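16 kDa salivary peptide (Culex quinquefasciatus, PDB 7KCG) is of unknown function, a mosquito salivary protein of the cysteine- and tryptophan-rich family whose beta-trefoil fold suggests that it may bind sugars. Local coordinates at residues 44-49 against 55-60; 21-26 against 136-141; 64-69 against 114-119; 74-79 against 110-115. One frame throughout, in Å; residues are numbered along the deposited sequence.

Contact 1. Residues 44-49 against 55-60; sequences QRWTIT and FRIRNN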
# COMPACT_ATOMS: atom_id res chain seq x y z
N GLN A 44 3.91 -5.69 -10.29
CA GLN A 44 4.33 -6.56 -9.16
C GLN A 44 3.06 -7.00 -8.42
O GLN A 44 2.19 -6.17 -8.22
CB GLN A 44 5.41 -5.84 -8.35
CG GLN A 44 6.82 -6.36 -8.58
CD GLN A 44 6.93 -7.38 -9.68
N ARG A 45 2.98 -8.26 -8.01
CA ARG A 45 1.73 -8.82 -7.45
C ARG A 45 1.59 -8.69 -5.93
O ARG A 45 2.60 -8.77 -5.23
CB ARG A 45 1.56 -10.25 -7.96
CG ARG A 45 1.29 -10.30 -9.45
CD ARG A 45 1.90 -11.51 -10.14
NE ARG A 45 0.95 -12.60 -10.24
CZ ARG A 45 0.12 -12.78 -11.25
NH1 ARG A 45 0.11 -11.93 -12.26
NH2 ARG A 45 -0.70 -13.82 -11.26
N TRP A 46 0.39 -8.37 -5.47
CA TRP A 46 0.07 -8.31 -4.05
C TRP A 46 -1.15 -9.18 -3.78
O TRP A 46 -1.84 -9.61 -4.71
CB TRP A 46 -0.19 -6.87 -3.60
CG TRP A 46 0.96 -5.94 -3.81
CD1 TRP A 46 1.38 -5.41 -5.00
CD2 TRP A 46 1.84 -5.43 -2.81
NE1 TRP A 46 2.46 -4.60 -4.80
CE2 TRP A 46 2.77 -4.60 -3.46
CE3 TRP A 46 1.92 -5.59 -1.43
CZ2 TRP A 46 3.77 -3.93 -2.77
CZ3 TRP A 46 2.92 -4.94 -0.75
CH2 TRP A 46 3.84 -4.12 -1.42
N THR A 47 -1.44 -9.43 -2.50
CA THR A 47 -2.66 -10.12 -2.12
C THR A 47 -3.43 -9.27 -1.13
O THR A 47 -2.90 -8.91 -0.07
CB THR A 47 -2.37 -11.51 -1.53
OG1 THR A 47 -1.84 -12.36 -2.56
CG2 THR A 47 -3.66 -12.13 -1.03
N ILE A 48 -4.68 -8.95 -1.47
CA ILE A 48 -5.56 -8.16 -0.62
C ILE A 48 -6.59 -9.09 0.00
O ILE A 48 -7.28 -9.84 -0.72
CB ILE A 48 -6.24 -7.03 -1.41
CG1 ILE A 48 -5.20 -5.99 -1.83
CG2 ILE A 48 -7.34 -6.41 -0.57
CD1 ILE A 48 -5.79 -4.73 -2.44
N THR A 49 -6.70 -9.01 1.32
CA THR A 49 -7.65 -9.87 2.05
C THR A 49 -8.54 -8.98 2.90
O THR A 49 -8.02 -8.11 3.58
CB THR A 49 -6.90 -10.88 2.92
OG1 THR A 49 -5.84 -11.48 2.17
CG2 THR A 49 -7.80 -11.95 3.48
N PHE A 55 -8.90 -4.00 5.23
CA PHE A 55 -8.16 -4.89 4.35
C PHE A 55 -6.73 -5.05 4.86
O PHE A 55 -6.14 -4.10 5.38
CB PHE A 55 -8.10 -4.38 2.91
CG PHE A 55 -9.44 -4.26 2.25
CD1 PHE A 55 -10.03 -5.35 1.66
CD2 PHE A 55 -10.10 -3.04 2.22
CE1 PHE A 55 -11.28 -5.25 1.06
CE2 PHE A 55 -11.37 -2.92 1.63
CZ PHE A 55 -11.95 -4.03 1.04
N ARG A 56 -6.19 -6.24 4.68
CA ARG A 56 -4.75 -6.46 4.79
C ARG A 56 -4.15 -6.57 3.39
O ARG A 56 -4.78 -7.07 2.46
CB ARG A 56 -4.45 -7.72 5.59
CG ARG A 56 -4.90 -7.62 7.04
CD ARG A 56 -4.31 -8.74 7.87
NE ARG A 56 -4.64 -8.56 9.28
CZ ARG A 56 -3.78 -8.22 10.23
NH1 ARG A 56 -2.49 -8.03 9.94
NH2 ARG A 56 -4.21 -8.10 11.48
N ILE A 57 -2.91 -6.10 3.26
CA ILE A 57 -2.19 -6.06 1.99
C ILE A 57 -0.86 -6.77 2.20
O ILE A 57 -0.06 -6.35 3.03
CB ILE A 57 -1.96 -4.62 1.51
CG1 ILE A 57 -3.30 -3.86 1.37
CG2 ILE A 57 -1.21 -4.59 0.17
CD1 ILE A 57 -3.09 -2.35 1.13
N ARG A 58 -0.62 -7.81 1.41
CA ARG A 58 0.59 -8.66 1.51
C ARG A 58 1.33 -8.75 0.18
O ARG A 58 0.71 -8.98 -0.82
CB ARG A 58 0.22 -10.06 1.97
CG ARG A 58 1.39 -10.88 2.46
CD ARG A 58 0.94 -12.20 2.99
NE ARG A 58 0.13 -12.14 4.19
CZ ARG A 58 0.60 -12.28 5.40
NH1 ARG A 58 1.88 -12.45 5.60
NH2 ARG A 58 -0.22 -12.24 6.43
N ASN A 59 2.65 -8.58 0.23
CA ASN A 59 3.53 -8.68 -0.96
C ASN A 59 3.67 -10.14 -1.31
O ASN A 59 4.19 -10.85 -0.52
CB ASN A 59 4.90 -8.10 -0.67
CG ASN A 59 5.83 -8.22 -1.84
OD1 ASN A 59 6.47 -9.24 -2.01
ND2 ASN A 59 5.90 -7.18 -2.64
N ASN A 60 3.18 -10.52 -2.49
CA ASN A 60 3.08 -11.90 -3.01
C ASN A 60 4.43 -12.60 -3.14
O ASN A 60 4.49 -13.78 -2.92
CB ASN A 60 2.58 -11.88 -4.44
CG ASN A 60 1.10 -12.16 -4.52
OD1 ASN A 60 0.44 -12.03 -3.53
ND2 ASN A 60 0.58 -12.56 -5.66
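The indole of W46 lies against N59, whose CB sits over one face of the six-membered ring, 4.2 Å from CB to the ring centroid. The N59 amide stands almost upright on the indole, the two planes 85° apart, with ND2 above the same ring toward its rim. N59 reaches this place because its CG is anti to the backbone N (chi1 178°); its OD1 turns back to the backbone N of H62. On the same side of the sheet, I57 CG2 meets W46 CE3 at 3.7 Å, and I48 CG2 touches CD1 of the F55 ring at 3.7 Å. The backbones form an antiparallel hairpin in which T47–R58 and T49–R56 are hydrogen-bonded pairs, each with two N-H···O bonds; T47 N to R58 O is 2.8 Å. They alternate with the non-hydrogen-bonded pairs W46–N59 and I48–I57. Where the pairing ends, N60 N makes a weak bond to R45 O at 3.3 Å, and T47 OG1 lies very close to N60 OD1, too close for the length to be trusted. R56 and R58 send their guanidinium groups away from 44-49, R56 in a salt bridge with E65 and R58 to the carbonyl of G63. Strand 12-16 pairs with the far side of 45-51, its V12 and I14 packing on W46, while 54-59 pairs onward with strands 64-69 and 93-98.

Contact 2. Residues 21-26 against 136-141; sequences RYLAHS and YEWRIV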
# COMPACT_ATOMS: atom_id res chain seq x y z
N ARG A 21 3.80 4.14 -11.71
CA ARG A 21 4.50 2.87 -11.56
C ARG A 21 3.82 2.02 -10.49
O ARG A 21 2.97 2.49 -9.73
CB ARG A 21 5.98 3.10 -11.23
CG ARG A 21 6.75 3.84 -12.32
CD ARG A 21 8.23 3.83 -12.02
NE ARG A 21 8.59 4.71 -10.91
CZ ARG A 21 9.62 4.50 -10.10
NH1 ARG A 21 10.37 3.43 -10.25
NH2 ARG A 21 9.88 5.37 -9.12
N TYR A 22 4.23 0.76 -10.43
CA TYR A 22 3.59 -0.24 -9.58
C TYR A 22 4.26 -0.33 -8.22
O TYR A 22 5.49 -0.33 -8.12
CB TYR A 22 3.62 -1.61 -10.26
CG TYR A 22 2.76 -1.66 -11.49
CD1 TYR A 22 3.25 -1.27 -12.73
CD2 TYR A 22 1.44 -2.08 -11.41
CE1 TYR A 22 2.45 -1.31 -13.86
CE2 TYR A 22 0.64 -2.13 -12.52
CZ TYR A 22 1.15 -1.74 -13.75
OH TYR A 22 0.34 -1.78 -14.86
N LEU A 23 3.44 -0.41 -7.17
CA LEU A 23 3.98 -0.66 -5.84
C LEU A 23 4.67 -2.02 -5.83
O LEU A 23 4.19 -2.98 -6.43
CB LEU A 23 2.86 -0.64 -4.80
CG LEU A 23 3.28 -0.55 -3.32
CD1 LEU A 23 3.96 0.77 -3.04
CD2 LEU A 23 2.07 -0.73 -2.42
N ALA A 24 5.81 -2.09 -5.16
CA ALA A 24 6.60 -3.31 -5.19
C ALA A 24 7.44 -3.41 -3.92
O ALA A 24 7.64 -2.42 -3.21
CB ALA A 24 7.50 -3.35 -6.44
N HIS A 25 7.91 -4.63 -3.65
CA HIS A 25 8.93 -4.81 -2.63
C HIS A 25 10.22 -4.13 -3.07
O HIS A 25 10.43 -3.84 -4.25
CB HIS A 25 9.20 -6.30 -2.39
CG HIS A 25 9.99 -6.96 -3.47
ND1 HIS A 25 11.36 -6.86 -3.57
CD2 HIS A 25 9.59 -7.72 -4.52
CE1 HIS A 25 11.77 -7.53 -4.62
NE2 HIS A 25 10.72 -8.06 -5.22
N SER A 26 11.10 -3.89 -2.10
CA SER A 26 12.42 -3.34 -2.38
C SER A 26 13.50 -4.39 -2.15
O SER A 26 13.30 -5.37 -1.43
CB SER A 26 12.71 -2.11 -1.50
OG SER A 26 13.98 -1.56 -1.80
N TYR A 136 -1.95 10.44 -3.79
CA TYR A 136 -2.57 9.54 -2.82
C TYR A 136 -3.47 8.50 -3.48
O TYR A 136 -4.09 7.71 -2.76
CB TYR A 136 -3.41 10.36 -1.83
CG TYR A 136 -2.61 11.32 -0.97
CD1 TYR A 136 -2.37 12.63 -1.39
CD2 TYR A 136 -2.10 10.93 0.25
CE1 TYR A 136 -1.63 13.51 -0.61
CE2 TYR A 136 -1.37 11.80 1.05
CZ TYR A 136 -1.14 13.09 0.61
OH TYR A 136 -0.40 13.96 1.39
N GLU A 137 -3.58 8.49 -4.80
CA GLU A 137 -4.61 7.71 -5.47
C GLU A 137 -3.97 6.49 -6.12
O GLU A 137 -2.91 6.59 -6.73
CB GLU A 137 -5.35 8.58 -6.51
CG GLU A 137 -6.15 9.69 -5.83
CD GLU A 137 -6.86 10.61 -6.82
OE1 GLU A 137 -6.39 10.71 -7.96
OE2 GLU A 137 -7.88 11.22 -6.44
N TRP A 138 -4.61 5.34 -5.94
CA TRP A 138 -4.03 4.06 -6.34
C TRP A 138 -5.02 3.25 -7.16
O TRP A 138 -6.17 3.04 -6.74
CB TRP A 138 -3.60 3.26 -5.11
CG TRP A 138 -2.66 4.01 -4.25
CD1 TRP A 138 -2.97 4.93 -3.31
CD2 TRP A 138 -1.22 3.92 -4.27
NE1 TRP A 138 -1.81 5.43 -2.73
CE2 TRP A 138 -0.73 4.81 -3.30
CE3 TRP A 138 -0.31 3.16 -5.01
CZ2 TRP A 138 0.64 4.97 -3.03
CZ3 TRP A 138 1.05 3.32 -4.74
CH2 TRP A 138 1.50 4.22 -3.78
N ARG A 139 -4.55 2.75 -8.30
CA ARG A 139 -5.36 1.87 -9.14
C ARG A 139 -5.12 0.42 -8.74
O ARG A 139 -3.99 -0.07 -8.83
CB ARG A 139 -5.06 2.07 -10.63
CG ARG A 139 -5.96 1.20 -11.53
CD ARG A 139 -5.82 1.58 -13.01
NE ARG A 139 -4.88 0.72 -13.74
CZ ARG A 139 -4.14 1.12 -14.77
NH1 ARG A 139 -4.21 2.37 -15.22
NH2 ARG A 139 -3.31 0.26 -15.36
N ILE A 140 -6.18 -0.28 -8.34
CA ILE A 140 -6.10 -1.64 -7.82
C ILE A 140 -6.85 -2.55 -8.78
O ILE A 140 -8.07 -2.44 -8.91
CB ILE A 140 -6.67 -1.74 -6.40
CG1 ILE A 140 -5.89 -0.82 -5.46
CG2 ILE A 140 -6.65 -3.18 -5.92
CD1 ILE A 140 -6.46 -0.75 -4.05
N VAL A 141 -6.13 -3.46 -9.43
CA VAL A 141 -6.71 -4.32 -10.47
C VAL A 141 -6.40 -5.78 -10.16
O VAL A 141 -5.29 -6.12 -9.75
CB VAL A 141 -6.19 -3.96 -11.87
CG1 VAL A 141 -6.91 -4.77 -12.94
CG2 VAL A 141 -6.34 -2.46 -12.14
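W138 and R139 carry the second segment's side of this contact, which joins two distant strands of the beta-trefoil without any hydrogen bond between them. The CA atoms of L23 and W138 are 9.3 Å apart, so the strands meet through side chains and not as sheet neighbours. Just before strand 138-141, the ring of Y136 meets that of F117 at an angle, and E137 sends OE1 to a salt bridge with R17. W138 comes next, buried, with its indole carried over toward strand 22-26. Its CZ3 meets CD1 of L23 at 4.2 Å, a light apolar touch in which the methyl comes obliquely to the six-membered ring. L23 points its CB toward the tryptophan, and with CG anti to the backbone N (chi1 -166°) its branched end continues in that direction. The indole nitrogen is occupied elsewhere: NE1 donates to the carbonyl of L116, which helps set how the ring is turned. I14 and N16 of strand 12-16 and F39 of strand 34-40 also pack on W138, so L23 is one member of a larger buried cluster. R139 follows on the exposed side. Its long chain brings the guanidinium near the end of Y22, whose side chain packs on T13 and K15. The approach is loose and no bond forms: Y22 OH and R139 NH2 remain 4.2 Å apart.

Contact 3. Residues 64-69 against 114-119; sequences EELFES and HCLFTQ. With FMT (formic acid), chain C.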
# COMPACT_ATOMS: atom_id res chain seq x y z
N GLU A 64 5.10 -10.91 2.75
CA GLU A 64 5.21 -10.01 3.89
C GLU A 64 4.10 -8.97 3.88
O GLU A 64 3.70 -8.48 2.81
CB GLU A 64 6.58 -9.32 3.87
CG GLU A 64 7.73 -10.31 4.02
CD GLU A 64 9.06 -9.76 3.51
OE1 GLU A 64 9.11 -8.59 3.07
OE2 GLU A 64 10.07 -10.50 3.56
N GLU A 65 3.59 -8.64 5.07
CA GLU A 65 2.49 -7.69 5.20
C GLU A 65 2.97 -6.25 5.09
O GLU A 65 4.03 -5.89 5.61
CB GLU A 65 1.80 -7.84 6.56
CG GLU A 65 0.92 -9.04 6.72
CD GLU A 65 0.05 -8.92 7.96
OE1 GLU A 65 0.60 -8.93 9.09
OE2 GLU A 65 -1.18 -8.82 7.81
N LEU A 66 2.17 -5.42 4.42
CA LEU A 66 2.44 -4.00 4.34
C LEU A 66 1.92 -3.30 5.59
O LEU A 66 0.78 -3.52 6.00
CB LEU A 66 1.74 -3.43 3.09
CG LEU A 66 2.03 -1.96 2.81
CD1 LEU A 66 3.43 -1.84 2.25
CD2 LEU A 66 1.00 -1.40 1.83
N PHE A 67 2.76 -2.47 6.23
CA PHE A 67 2.28 -1.79 7.42
C PHE A 67 2.96 -0.44 7.57
O PHE A 67 3.99 -0.17 6.95
CB PHE A 67 2.46 -2.64 8.70
CG PHE A 67 3.88 -2.72 9.20
CD1 PHE A 67 4.80 -3.54 8.59
CD2 PHE A 67 4.27 -2.00 10.32
CE1 PHE A 67 6.10 -3.63 9.07
CE2 PHE A 67 5.58 -2.07 10.81
CZ PHE A 67 6.48 -2.89 10.18
N GLU A 68 2.35 0.43 8.37
CA GLU A 68 2.91 1.74 8.67
C GLU A 68 3.50 1.71 10.07
O GLU A 68 2.88 1.19 11.00
CB GLU A 68 1.87 2.85 8.57
CG GLU A 68 2.45 4.23 8.88
CD GLU A 68 1.43 5.36 8.79
OE1 GLU A 68 0.27 5.12 8.38
OE2 GLU A 68 1.79 6.51 9.14
N SER A 69 4.68 2.31 10.22
CA SER A 69 5.51 2.16 11.41
C SER A 69 5.41 3.38 12.32
O SER A 69 5.10 4.49 11.88
CB SER A 69 6.96 1.92 11.00
OG SER A 69 7.86 2.07 12.10
N HIS A 114 -3.37 7.57 8.03
CA HIS A 114 -2.54 8.15 6.98
C HIS A 114 -2.79 7.43 5.67
O HIS A 114 -2.97 6.20 5.65
CB HIS A 114 -1.05 8.06 7.32
CG HIS A 114 -0.64 8.90 8.49
ND1 HIS A 114 0.57 8.73 9.13
CD2 HIS A 114 -1.27 9.92 9.12
CE1 HIS A 114 0.66 9.61 10.12
NE2 HIS A 114 -0.44 10.34 10.13
N CYS A 115 -2.82 8.18 4.57
CA CYS A 115 -3.01 7.58 3.26
C CYS A 115 -1.66 7.34 2.61
O CYS A 115 -0.79 8.21 2.61
CB CYS A 115 -3.87 8.48 2.36
SG CYS A 115 -5.59 8.59 2.87
N LEU A 116 -1.51 6.15 2.03
CA LEU A 116 -0.31 5.83 1.27
C LEU A 116 -0.09 6.88 0.18
O LEU A 116 -1.04 7.33 -0.48
CB LEU A 116 -0.48 4.45 0.64
CG LEU A 116 0.72 3.54 0.39
CD1 LEU A 116 1.29 3.04 1.73
CD2 LEU A 116 0.25 2.36 -0.46
N PHE A 117 1.17 7.28 0.01
CA PHE A 117 1.48 8.47 -0.76
C PHE A 117 2.87 8.30 -1.36
O PHE A 117 3.72 7.62 -0.80
CB PHE A 117 1.38 9.71 0.15
CG PHE A 117 2.12 10.93 -0.34
CD1 PHE A 117 3.48 11.11 -0.08
CD2 PHE A 117 1.44 11.94 -1.01
CE1 PHE A 117 4.15 12.24 -0.52
CE2 PHE A 117 2.11 13.08 -1.45
CZ PHE A 117 3.47 13.22 -1.20
N THR A 118 3.08 8.91 -2.53
CA THR A 118 4.44 9.03 -3.05
C THR A 118 4.66 10.43 -3.58
O THR A 118 3.74 11.06 -4.11
CB THR A 118 4.75 8.01 -4.15
OG1 THR A 118 6.15 8.07 -4.47
CG2 THR A 118 3.94 8.28 -5.40
N GLN A 119 5.92 10.86 -3.51
CA GLN A 119 6.24 12.25 -3.91
C GLN A 119 6.12 12.43 -5.41
O GLN A 119 5.37 13.31 -5.84
CB GLN A 119 7.65 12.59 -3.46
CG GLN A 119 7.84 14.08 -3.19
CD GLN A 119 6.96 14.57 -2.06
OE1 GLN A 119 7.10 14.15 -0.92
NE2 GLN A 119 6.05 15.47 -2.38
C FMT C . 7.06 -0.60 13.91
O1 FMT C . 6.27 0.21 14.35
O2 FMT C . 8.22 -0.32 13.41
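A very close histidine–carboxylate hydrogen bond joins these segments: H114 ND1 donates to E68 OE2 at 2.5 Å, a length short enough to be doubtful in detail. The oxygen uses its syn lone pair, on the side of OE1, but sits 22° out of the imidazole plane, and the N-H···O angle is a bent 145°. Carboxylate and ring are turned 33° against each other. E68 reaches across fully extended, which places its carboxylate beside H114. OE1 faces CB of the histidine at 3.4 Å and is buried with no polar partner in the model, so the grip on this carboxylate is one-sided; the imidazole N-H may offset part of the cost of burying it. Deeper in, L66 CD2 and L116 CD1 just meet at 4.5 Å. On the other side of strand 64-69, S69 OG donates to O2 of a formic acid molecule at 2.7 Å, and its carbon lies at the edge of the F67 ring. R34 and the backbone N of Q70 complete that site, probably filled from the crystallisation liquor. Strand 64-69 pairs with 54-59 and 76-81, whereas 115-118 pairs with 125-128, whose A127 packs on both E68 and H114; C115 is anchored by its disulfide to C131.

Contact 4. Residues 74-79 against 110-115; sequences NGNYVF and VKFSHC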
# COMPACT_ATOMS: atom_id res chain seq x y z
N ASN A 74 11.12 11.71 7.51
CA ASN A 74 10.35 12.98 7.52
C ASN A 74 8.92 12.47 7.64
O ASN A 74 8.19 12.87 8.56
N GLY A 75 8.56 11.54 6.75
CA GLY A 75 7.23 10.90 6.87
C GLY A 75 7.31 9.65 7.69
O GLY A 75 8.43 9.21 7.95
N ASN A 76 6.16 9.09 8.10
CA ASN A 76 6.17 7.79 8.81
C ASN A 76 6.57 6.75 7.78
O ASN A 76 6.10 6.85 6.65
CB ASN A 76 4.86 7.41 9.51
CG ASN A 76 4.38 8.34 10.59
OD1 ASN A 76 4.11 9.51 10.33
ND2 ASN A 76 4.19 7.81 11.79
N TYR A 77 7.43 5.83 8.17
CA TYR A 77 7.89 4.76 7.30
C TYR A 77 6.74 3.82 6.96
O TYR A 77 5.85 3.57 7.79
CB TYR A 77 8.98 3.95 7.98
CG TYR A 77 10.38 4.50 7.89
CD1 TYR A 77 11.15 4.31 6.74
CD2 TYR A 77 10.96 5.18 8.96
CE1 TYR A 77 12.44 4.79 6.66
CE2 TYR A 77 12.26 5.67 8.88
CZ TYR A 77 13.00 5.47 7.73
OH TYR A 77 14.29 5.96 7.64
N VAL A 78 6.79 3.27 5.75
CA VAL A 78 5.93 2.17 5.33
C VAL A 78 6.84 1.00 5.01
O VAL A 78 7.76 1.14 4.20
CB VAL A 78 5.09 2.55 4.10
CG1 VAL A 78 4.38 1.33 3.58
CG2 VAL A 78 4.11 3.66 4.45
N PHE A 79 6.59 -0.15 5.65
CA PHE A 79 7.47 -1.30 5.58
C PHE A 79 6.72 -2.56 5.17
O PHE A 79 5.51 -2.67 5.33
CB PHE A 79 8.11 -1.63 6.94
CG PHE A 79 9.04 -0.58 7.47
CD1 PHE A 79 10.10 -0.13 6.72
CD2 PHE A 79 8.87 -0.08 8.75
CE1 PHE A 79 10.96 0.82 7.22
CE2 PHE A 79 9.73 0.86 9.26
CZ PHE A 79 10.78 1.31 8.49
N VAL A 110 -5.26 2.18 9.29
CA VAL A 110 -6.24 2.22 10.38
C VAL A 110 -5.61 2.83 11.63
O VAL A 110 -6.16 3.74 12.24
CB VAL A 110 -6.78 0.80 10.66
CG1 VAL A 110 -7.53 0.77 11.99
CG2 VAL A 110 -7.66 0.32 9.51
N LYS A 111 -4.43 2.32 12.01
CA LYS A 111 -3.78 2.77 13.24
C LYS A 111 -3.45 4.26 13.17
O LYS A 111 -3.71 5.01 14.13
CB LYS A 111 -2.51 1.95 13.47
CG LYS A 111 -1.76 2.27 14.76
CD LYS A 111 -0.49 1.46 14.84
CE LYS A 111 0.30 1.76 16.11
NZ LYS A 111 1.58 1.01 16.12
N PHE A 112 -2.88 4.71 12.06
CA PHE A 112 -2.30 6.05 12.01
C PHE A 112 -3.15 7.07 11.27
O PHE A 112 -2.83 8.26 11.33
CB PHE A 112 -0.93 6.00 11.35
CG PHE A 112 0.15 5.39 12.21
CD1 PHE A 112 0.62 6.07 13.32
CD2 PHE A 112 0.69 4.16 11.91
CE1 PHE A 112 1.61 5.53 14.11
CE2 PHE A 112 1.69 3.60 12.70
CZ PHE A 112 2.15 4.29 13.80
N SER A 113 -4.20 6.63 10.57
CA SER A 113 -5.07 7.52 9.78
C SER A 113 -4.28 8.27 8.71
O SER A 113 -4.50 9.46 8.47
CB SER A 113 -5.84 8.49 10.68
OG SER A 113 -6.72 7.81 11.55
N HIS A 114 -3.37 7.57 8.03
CA HIS A 114 -2.54 8.15 6.98
C HIS A 114 -2.79 7.43 5.67
O HIS A 114 -2.97 6.20 5.65
CB HIS A 114 -1.05 8.06 7.32
CG HIS A 114 -0.64 8.90 8.49
ND1 HIS A 114 0.57 8.73 9.13
CD2 HIS A 114 -1.27 9.92 9.12
CE1 HIS A 114 0.66 9.61 10.12
NE2 HIS A 114 -0.44 10.34 10.13
N CYS A 115 -2.82 8.18 4.57
CA CYS A 115 -3.01 7.58 3.26
C CYS A 115 -1.66 7.34 2.61
O CYS A 115 -0.79 8.21 2.61
CB CYS A 115 -3.87 8.48 2.36
SG CYS A 115 -5.59 8.59 2.87
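N76 stands in front of two rings, F112 and H114, and presents a different end of its amide to each. The nitrogen goes to the phenylalanine: ND2 lies over one face of the F112 ring, 4.1 Å above its plane and displaced toward the rim, with the amide and ring planes 51° apart. CG of K111 lies off the opposite face, also toward the rim. The oxygen goes to the histidine: OD1 approaches the ring edge at CE1, 3.5 Å away, with the side chains crossing at about a right angle and the planes 65° apart. None of this is hydrogen bonding. ND1 of H114 is already held by E68, and N76 ND2 makes a weak bond to the carbonyl of S69. The CB of N76 is directed toward the 110-115 loop and, with CG swung beside the backbone N (chi1 -61°), the amide can meet both rings. That loop folds back on itself, bringing the carbonyl oxygen of F112 to 3.1 Å above the plane of the H114 ring, toward its rim. F112 N is tied to N109 OD1, and K111 NZ forms a salt bridge with D89. This is surface packing in which the start of strand 76-81 is joined to the loop between strands 104-109 and 115-118, a side-chain connection between distant parts of the beta-trefoil chain.

Contact 1 is a local hairpin; the other three bring together parts of the chain far apart in sequence. Contact 2 spans the longest interval, and the segments of the other three all fall between its two. Contacts 3 and 4 both end on the 110-119 region, sharing H114 and C115, with centres about 5 Å apart. Contacts 1 and 4 lie on opposite sides of the chain's centre, about 17 Å between centres. All four reach the same curled antiparallel sheet. W46 NE1 to L23 O joins contacts 1 and 2, R56 to E65 joins 1 and 3, and W138 NE1 to L116 O joins 2 and 3, so these three contacts are directly bonded to one another within the trefoil.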